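Side-chain contact in galectin-1 (Bufo arenarum, PDB 1A78), which binds beta-galactosides as a homodimeric lectin and may regulate apoptosis and cell differentiation: residues V86-E91 and I97-S102. Numbering follows the deposited sequence.
Sequences VMVCFE and IIIKFS
The rings of Phe-90 and Phe-101 bracket the aliphatic pair Val-88 and Ile-99 on the buried side of this antiparallel beta hairpin, and show how a galectin sandwich packs one surface of a sheet with apolar side chains while the other carries a mix of charged and apolar ones. Ile-99 meets the Phe-90 ring at an oblique angle, CG1 lying 3.8 Å from CD2, while Val-88 CG1 lies 4.0 Å from Phe-101 CE1, also oblique to that ring. That same Val-88 methyl, set anti to the backbone N (chi1 -165°), also rests 3.6 Å from Ile-99 CG2, the two side chains running alongside each other. Beyond them Leu-44 and Phe-46 of strand 41-49, in the facing sheet, close over this layer; Phe-46 lies between His-45 and Asn-47, which line the galactoside site. The other face carries Cys-89, Glu-91, Ile-98 and Lys-100. Pairs of backbone hydrogen bonds join Cys-89 to Lys-100 and Glu-91 to Ile-98; where the strands part, one water bridges Met-87 O and Ser-102 N. Glu-91 divides its carboxylate: OE2 is hydrogen-bonded to Gln-93 and touches Ile-98 CD1, probably limiting rotation of the group. The extended Lys-100 chain crosses diagonally, and its NZ meets OE1 of Glu-91 nearly along the C-O axis in a 2.8 Å salt bridge.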
ATOM      1  N   VAL A  86       1.018 -11.825 -10.919  1.00 42.09           N
ATOM      2  CA  VAL A  86       1.083 -10.769 -11.911  1.00 40.89           C
ATOM      3  C   VAL A  86       1.824  -9.563 -11.383  1.00 41.11           C
ATOM      4  O   VAL A  86       1.903  -9.357 -10.169  1.00 41.29           O
ATOM      5  CB  VAL A  86      -0.308 -10.304 -12.352  1.00 42.00           C
ATOM      6  CG1 VAL A  86      -0.961 -11.379 -13.146  1.00 44.36           C
ATOM      7  CG2 VAL A  86      -1.164  -9.939 -11.156  1.00 41.07           C
ATOM      8  N   MET A  87       2.321  -8.745 -12.303  1.00 39.90           N
ATOM      9  CA  MET A  87       3.020  -7.522 -11.953  1.00 40.41           C
ATOM     10  C   MET A  87       2.756  -6.499 -13.060  1.00 39.70           C
ATOM     11  O   MET A  87       3.069  -6.749 -14.225  1.00 43.76           O
ATOM     12  CB  MET A  87       4.500  -7.808 -11.793  1.00 43.73           C
ATOM     13  CG  MET A  87       5.349  -6.599 -11.597  1.00 49.01           C
ATOM     14  SD  MET A  87       7.092  -7.080 -11.493  1.00 60.87           S
ATOM     15  CE  MET A  87       7.051  -8.853 -11.923  1.00 56.55           C
ATOM     16  N   VAL A  88       2.114  -5.386 -12.709  1.00 36.57           N
ATOM     17  CA  VAL A  88       1.772  -4.331 -13.664  1.00 33.80           C
ATOM     18  C   VAL A  88       2.341  -3.007 -13.143  1.00 32.07           C
ATOM     19  O   VAL A  88       2.385  -2.789 -11.932  1.00 32.72           O
ATOM     20  CB  VAL A  88       0.192  -4.168 -13.824  1.00 34.03           C
ATOM     21  CG1 VAL A  88      -0.148  -3.333 -15.065  1.00 32.47           C
ATOM     22  CG2 VAL A  88      -0.506  -5.521 -13.899  1.00 33.44           C
ATOM     23  N   CYS A  89       2.729  -2.118 -14.049  1.00 28.83           N
ATOM     24  CA  CYS A  89       3.256  -0.821 -13.673  1.00 29.34           C
ATOM     25  C   CYS A  89       2.496   0.241 -14.437  1.00 27.76           C
ATOM     26  O   CYS A  89       2.096   0.036 -15.580  1.00 26.56           O
ATOM     27  CB  CYS A  89       4.732  -0.738 -13.994  1.00 31.04           C
ATOM     28  SG  CYS A  89       5.555  -2.248 -13.564  1.00 46.82           S
ATOM     29  N   PHE A  90       2.255   1.360 -13.767  1.00 26.04           N
ATOM     30  CA  PHE A  90       1.524   2.475 -14.323  1.00 24.28           C
ATOM     31  C   PHE A  90       2.375   3.697 -14.123  1.00 24.59           C
ATOM     32  O   PHE A  90       2.742   4.033 -13.000  1.00 25.99           O
ATOM     33  CB  PHE A  90       0.200   2.688 -13.568  1.00 21.42           C
ATOM     34  CG  PHE A  90      -0.600   1.461 -13.408  1.00 18.95           C
ATOM     35  CD1 PHE A  90      -0.374   0.611 -12.343  1.00 20.90           C
ATOM     36  CD2 PHE A  90      -1.566   1.122 -14.352  1.00 21.79           C
ATOM     37  CE1 PHE A  90      -1.092  -0.580 -12.216  1.00 23.56           C
ATOM     38  CE2 PHE A  90      -2.297  -0.065 -14.242  1.00 18.97           C
ATOM     39  CZ  PHE A  90      -2.062  -0.919 -13.180  1.00 22.74           C
ATOM     40  N   GLU A  91       2.621   4.396 -15.210  1.00 24.59           N
ATOM     41  CA  GLU A  91       3.415   5.586 -15.197  1.00 27.01           C
ATOM     42  C   GLU A  91       2.446   6.699 -15.508  1.00 28.50           C
ATOM     43  O   GLU A  91       1.683   6.610 -16.469  1.00 30.75           O
ATOM     44  CB  GLU A  91       4.479   5.472 -16.279  1.00 29.34           C
ATOM     45  CG  GLU A  91       5.509   6.576 -16.286  1.00 33.45           C
ATOM     46  CD  GLU A  91       6.327   6.537 -17.556  1.00 37.58           C
ATOM     47  OE1 GLU A  91       6.909   5.469 -17.883  1.00 39.20           O
ATOM     48  OE2 GLU A  91       6.340   7.558 -18.264  1.00 40.76           O
ATOM     49  N   ILE A  97      -1.587   7.792 -19.237  1.00 29.31           N
ATOM     50  CA  ILE A  97      -1.015   6.896 -18.255  1.00 29.81           C
ATOM     51  C   ILE A  97      -0.485   5.751 -19.073  1.00 30.53           C
ATOM     52  O   ILE A  97      -1.185   5.244 -19.938  1.00 34.25           O
ATOM     53  CB  ILE A  97      -2.077   6.385 -17.258  1.00 29.39           C
ATOM     54  CG1 ILE A  97      -2.537   7.552 -16.372  1.00 31.48           C
ATOM     55  CG2 ILE A  97      -1.517   5.218 -16.447  1.00 28.56           C
ATOM     56  CD1 ILE A  97      -3.713   7.267 -15.448  1.00 34.44           C
ATOM     57  N   ILE A  98       0.776   5.401 -18.878  1.00 29.52           N
ATOM     58  CA  ILE A  98       1.377   4.307 -19.614  1.00 26.85           C
ATOM     59  C   ILE A  98       1.326   3.054 -18.746  1.00 28.23           C
ATOM     60  O   ILE A  98       1.720   3.102 -17.581  1.00 28.22           O
ATOM     61  CB  ILE A  98       2.824   4.670 -20.009  1.00 26.13           C
ATOM     62  CG1 ILE A  98       2.782   5.845 -20.989  1.00 27.72           C
ATOM     63  CG2 ILE A  98       3.553   3.461 -20.601  1.00 25.35           C
ATOM     64  CD1 ILE A  98       3.968   6.815 -20.905  1.00 31.05           C
ATOM     65  N   ILE A  99       0.780   1.965 -19.294  1.00 27.51           N
ATOM     66  CA  ILE A  99       0.672   0.692 -18.587  1.00 29.15           C
ATOM     67  C   ILE A  99       1.686  -0.293 -19.200  1.00 32.13           C
ATOM     68  O   ILE A  99       1.703  -0.478 -20.417  1.00 30.80           O
ATOM     69  CB  ILE A  99      -0.762   0.088 -18.705  1.00 29.38           C
ATOM     70  CG1 ILE A  99      -1.830   1.071 -18.189  1.00 29.93           C
ATOM     71  CG2 ILE A  99      -0.851  -1.208 -17.902  1.00 29.66           C
ATOM     72  CD1 ILE A  99      -2.396   2.028 -19.208  1.00 29.75           C
ATOM     73  N   LYS A 100       2.522  -0.921 -18.366  1.00 34.00           N
ATOM     74  CA  LYS A 100       3.527  -1.854 -18.854  1.00 37.36           C
ATOM     75  C   LYS A 100       3.410  -3.165 -18.113  1.00 39.09           C
ATOM     76  O   LYS A 100       3.152  -3.194 -16.908  1.00 37.78           O
ATOM     77  CB  LYS A 100       4.938  -1.281 -18.710  1.00 40.74           C
ATOM     78  CG  LYS A 100       4.981   0.231 -18.520  1.00 48.81           C
ATOM     79  CD  LYS A 100       6.289   0.853 -19.009  1.00 54.98           C
ATOM     80  CE  LYS A 100       6.378   2.357 -18.650  1.00 59.75           C
ATOM     81  NZ  LYS A 100       7.637   3.044 -19.156  1.00 61.99           N
ATOM     82  N   PHE A 101       3.581  -4.254 -18.854  1.00 41.55           N
ATOM     83  CA  PHE A 101       3.464  -5.602 -18.322  1.00 44.55           C
ATOM     84  C   PHE A 101       4.846  -6.196 -18.192  1.00 47.04           C
ATOM     85  O   PHE A 101       5.761  -5.813 -18.926  1.00 46.56           O
ATOM     86  CB  PHE A 101       2.597  -6.456 -19.269  1.00 45.47           C
ATOM     87  CG  PHE A 101       1.212  -5.892 -19.495  1.00 45.65           C
ATOM     88  CD1 PHE A 101       0.325  -5.737 -18.430  1.00 46.17           C
ATOM     89  CD2 PHE A 101       0.834  -5.424 -20.747  1.00 46.34           C
ATOM     90  CE1 PHE A 101      -0.898  -5.116 -18.607  1.00 45.02           C
ATOM     91  CE2 PHE A 101      -0.390  -4.802 -20.939  1.00 44.50           C
ATOM     92  CZ  PHE A 101      -1.255  -4.645 -19.866  1.00 47.08           C
ATOM     93  N   SER A 102       5.008  -7.135 -17.267  1.00 50.04           N
ATOM     94  CA  SER A 102       6.304  -7.772 -17.065  1.00 53.49           C
ATOM     95  C   SER A 102       6.788  -8.338 -18.390  1.00 55.29           C
ATOM     96  O   SER A 102       7.990  -8.445 -18.644  1.00 56.46           O
ATOM     97  CB  SER A 102       6.184  -8.887 -16.035  1.00 53.68           C
ATOM     98  OG  SER A 102       5.061  -9.696 -16.310  1.00 57.76           O
TER
HETATM   99  O   HOH W   1       2.544  -8.238 -16.464  1.00 31.31           O